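Local coordinates for uncharacterized protein (Ruminococcus gnavus, PDB 4QAN), which is of unknown function but adopts a cystatin-like fold, divergent within the NTF2-like superfamily, and probably binds metal ions, at residues A[117-122]-A[145-150]. Sequence-based numbering, arbitrary orientation.
Sequences VLEIAE and EIYVKC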
ATOM      1  N   VAL A 117     -24.522 -10.621 -14.403  1.00 71.49           N
ATOM      2  CA  VAL A 117     -24.281  -9.300 -14.983  1.00 70.04           C
ATOM      3  C   VAL A 117     -25.424  -8.872 -15.900  1.00 72.08           C
ATOM      4  O   VAL A 117     -25.562  -9.375 -17.014  1.00 74.16           O
ATOM      5  CB  VAL A 117     -22.954  -9.273 -15.769  1.00 69.44           C
ATOM      6  CG1 VAL A 117     -22.681  -7.874 -16.309  1.00 69.44           C
ATOM      7  CG2 VAL A 117     -21.808  -9.738 -14.877  1.00 64.57           C
ATOM      8  N   LEU A 118     -26.229  -7.922 -15.438  1.00 72.77           N
ATOM      9  CA  LEU A 118     -27.405  -7.475 -16.191  1.00 73.98           C
ATOM     10  C   LEU A 118     -27.023  -6.448 -17.248  1.00 74.79           C
ATOM     11  O   LEU A 118     -27.462  -6.529 -18.394  1.00 78.60           O
ATOM     12  CB  LEU A 118     -28.447  -6.874 -15.252  1.00 73.94           C
ATOM     13  CG  LEU A 118     -28.828  -7.732 -14.044  1.00 75.26           C
ATOM     14  CD1 LEU A 118     -29.815  -6.978 -13.167  1.00 78.18           C
ATOM     15  CD2 LEU A 118     -29.392  -9.081 -14.463  1.00 75.56           C
ATOM     16  N   GLU A 119     -26.209  -5.476 -16.849  1.00 74.01           N
ATOM     17  CA  GLU A 119     -25.742  -4.439 -17.758  1.00 72.83           C
ATOM     18  C   GLU A 119     -24.492  -3.758 -17.222  1.00 71.06           C
ATOM     19  O   GLU A 119     -24.276  -3.678 -16.015  1.00 69.27           O
ATOM     20  CB  GLU A 119     -26.847  -3.403 -17.974  1.00 74.76           C
ATOM     21  CG  GLU A 119     -26.422  -2.160 -18.744  1.00 74.78           C
ATOM     22  CD  GLU A 119     -27.596  -1.310 -19.182  1.00 77.83           C
ATOM     23  OE1 GLU A 119     -28.731  -1.561 -18.716  1.00 78.51           O
ATOM     24  OE2 GLU A 119     -27.381  -0.387 -19.994  1.00 78.76           O
ATOM     25  N   ILE A 120     -23.669  -3.280 -18.147  1.00 72.83           N
ATOM     26  CA  ILE A 120     -22.534  -2.428 -17.837  1.00 70.72           C
ATOM     27  C   ILE A 120     -22.731  -1.167 -18.661  1.00 71.74           C
ATOM     28  O   ILE A 120     -22.731  -1.235 -19.890  1.00 72.64           O
ATOM     29  CB  ILE A 120     -21.204  -3.108 -18.228  1.00 71.38           C
ATOM     30  CG1 ILE A 120     -20.963  -4.339 -17.356  1.00 70.98           C
ATOM     31  CG2 ILE A 120     -20.035  -2.142 -18.085  1.00 71.62           C
ATOM     32  CD1 ILE A 120     -19.823  -5.212 -17.835  1.00 72.19           C
ATOM     33  N   ALA A 121     -22.908  -0.027 -17.997  1.00 71.03           N
ATOM     34  CA  ALA A 121     -23.185   1.234 -18.690  1.00 72.77           C
ATOM     35  C   ALA A 121     -22.073   2.251 -18.460  1.00 70.77           C
ATOM     36  O   ALA A 121     -21.561   2.357 -17.356  1.00 69.91           O
ATOM     37  CB  ALA A 121     -24.519   1.798 -18.231  1.00 73.00           C
ATOM     38  N   GLU A 122     -21.712   2.996 -19.506  1.00 74.39           N
ATOM     39  CA  GLU A 122     -20.694   4.043 -19.406  1.00 78.71           C
ATOM     40  C   GLU A 122     -21.308   5.335 -18.892  1.00 78.95           C
ATOM     41  O   GLU A 122     -22.086   5.957 -19.592  1.00 82.26           O
ATOM     42  CB  GLU A 122     -20.031   4.307 -20.766  1.00 88.23           C
ATOM     43  CG  GLU A 122     -19.041   3.233 -21.202  1.00 94.89           C
ATOM     44  CD  GLU A 122     -18.187   3.647 -22.393  1.00 99.97           C
ATOM     45  OE1 GLU A 122     -17.755   4.821 -22.460  1.00102.27           O
ATOM     46  OE2 GLU A 122     -17.935   2.783 -23.259  1.00103.57           O
ATOM     47  N   GLU A 145     -21.145   2.310 -14.573  1.00 63.31           N
ATOM     48  CA  GLU A 145     -22.195   1.844 -13.690  1.00 64.77           C
ATOM     49  C   GLU A 145     -22.470   0.397 -14.056  1.00 63.65           C
ATOM     50  O   GLU A 145     -22.671   0.080 -15.232  1.00 63.68           O
ATOM     51  CB  GLU A 145     -23.468   2.659 -13.896  1.00 74.03           C
ATOM     52  CG  GLU A 145     -23.316   4.159 -13.695  1.00 78.62           C
ATOM     53  CD  GLU A 145     -24.623   4.898 -13.920  1.00 89.15           C
ATOM     54  OE1 GLU A 145     -25.536   4.327 -14.556  1.00 94.31           O
ATOM     55  OE2 GLU A 145     -24.742   6.052 -13.459  1.00 99.72           O
ATOM     56  N   ILE A 146     -22.497  -0.476 -13.056  1.00 59.07           N
ATOM     57  CA  ILE A 146     -22.648  -1.906 -13.300  1.00 59.93           C
ATOM     58  C   ILE A 146     -23.879  -2.419 -12.565  1.00 61.21           C
ATOM     59  O   ILE A 146     -23.998  -2.251 -11.358  1.00 62.31           O
ATOM     60  CB  ILE A 146     -21.390  -2.666 -12.843  1.00 56.98           C
ATOM     61  CG1 ILE A 146     -20.146  -2.082 -13.518  1.00 57.06           C
ATOM     62  CG2 ILE A 146     -21.494  -4.156 -13.140  1.00 55.30           C
ATOM     63  CD1 ILE A 146     -18.868  -2.393 -12.780  1.00 56.03           C
ATOM     64  N   TYR A 147     -24.794  -3.034 -13.305  1.00 63.24           N
ATOM     65  CA  TYR A 147     -26.006  -3.598 -12.724  1.00 65.99           C
ATOM     66  C   TYR A 147     -25.869  -5.113 -12.660  1.00 66.53           C
ATOM     67  O   TYR A 147     -25.721  -5.778 -13.685  1.00 70.33           O
ATOM     68  CB  TYR A 147     -27.245  -3.187 -13.538  1.00 67.80           C
ATOM     69  CG  TYR A 147     -27.447  -1.686 -13.568  1.00 67.69           C
ATOM     70  CD1 TYR A 147     -28.189  -1.044 -12.582  1.00 68.51           C
ATOM     71  CD2 TYR A 147     -26.862  -0.901 -14.563  1.00 68.27           C
ATOM     72  CE1 TYR A 147     -28.360   0.334 -12.594  1.00 70.30           C
ATOM     73  CE2 TYR A 147     -27.025   0.478 -14.583  1.00 69.95           C
ATOM     74  CZ  TYR A 147     -27.776   1.092 -13.595  1.00 71.05           C
ATOM     75  OH  TYR A 147     -27.946   2.460 -13.597  1.00 71.85           O
ATOM     76  N   VAL A 148     -25.908  -5.647 -11.448  1.00 65.66           N
ATOM     77  CA  VAL A 148     -25.821  -7.084 -11.238  1.00 66.47           C
ATOM     78  C   VAL A 148     -27.030  -7.589 -10.464  1.00 68.97           C
ATOM     79  O   VAL A 148     -27.812  -6.798  -9.946  1.00 69.24           O
ATOM     80  CB  VAL A 148     -24.530  -7.469 -10.490  1.00 63.57           C
ATOM     81  CG1 VAL A 148     -23.313  -6.970 -11.259  1.00 61.21           C
ATOM     82  CG2 VAL A 148     -24.534  -6.935  -9.059  1.00 62.28           C
ATOM     83  N   LYS A 149     -27.160  -8.913 -10.385  1.00 74.27           N
ATOM     84  CA  LYS A 149     -28.280  -9.559  -9.705  1.00 76.57           C
ATOM     85  C   LYS A 149     -27.801 -10.706  -8.816  1.00 78.17           C
ATOM     86  O   LYS A 149     -27.005 -11.538  -9.256  1.00 76.33           O
ATOM     87  CB  LYS A 149     -29.268 -10.086 -10.740  1.00 79.23           C
ATOM     88  CG  LYS A 149     -30.344 -10.991 -10.167  1.00 84.34           C
ATOM     89  CD  LYS A 149     -31.259 -11.501 -11.257  1.00 88.76           C
ATOM     90  CE  LYS A 149     -32.280 -12.473 -10.700  1.00 91.68           C
ATOM     91  NZ  LYS A 149     -33.142 -13.011 -11.783  1.00100.44           N
ATOM     92  N   CYS A 150     -28.289 -10.744  -7.572  1.00 80.83           N
ATOM     93  CA  CYS A 150     -27.970 -11.828  -6.633  1.00 83.05           C
ATOM     94  C   CYS A 150     -29.232 -12.342  -5.946  1.00 85.72           C
ATOM     95  O   CYS A 150     -29.669 -11.783  -4.942  1.00 83.93           O
ATOM     96  CB  CYS A 150     -26.959 -11.362  -5.590  1.00 81.28           C
ATOM     97  SG  CYS A 150     -25.433 -10.712  -6.312  1.00 88.51           S
TER
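The carbonyl oxygen of Y147 is gripped by two consecutive amides of the neighbouring antiparallel strand, the signature of a classic beta bulge. L118 N reaches Y147 O at 2.8 Å, tilted somewhat from the carbonyl plane, while E119 N meets the same Y147 O at 3.2 Å, in that plane and on a lone pair. Two residues thus face one, and the pairing slips by a residue between V117 opposite V148 and E119 opposite Y147. Beyond the bulge regular pairing resumes: Y147 N returns a bond to E119 O, and A121 and E145 exchange a reciprocal pair, with A121 N to E145 O nearly straight at 175°. L118 is the extra residue, its helix-like backbone turning the side chain toward the partner strand. With CG anti to its carbonyl carbon (chi1 -51°), CD1 lies beside the carbonyl of V148 and CD2 is 3.9 Å from K149 CB, so the aliphatic base of the lysine is used while its amino end leads away. A glycine here would probably leave K149 CB and the V148 carbonyl without this apolar cover and make the bulge more mobile. Beta-branched residues, suited to extended backbone, fill the face that meets helix 27-39: I120 CG1 packs 4.3 Å from I146 CG2, with V117 and V148 beside them, and L32 and L35 of the helix touch I120 and V117. The other face is more polar. There the Y147 ring sets an edge near E119 O, and compact A121 sits across from the longer E145. Apolar side chains thus bind this sheet to its helix, while five backbone bonds join these two segments and accommodate the extra residue, with pairing kept on either side of the bulge.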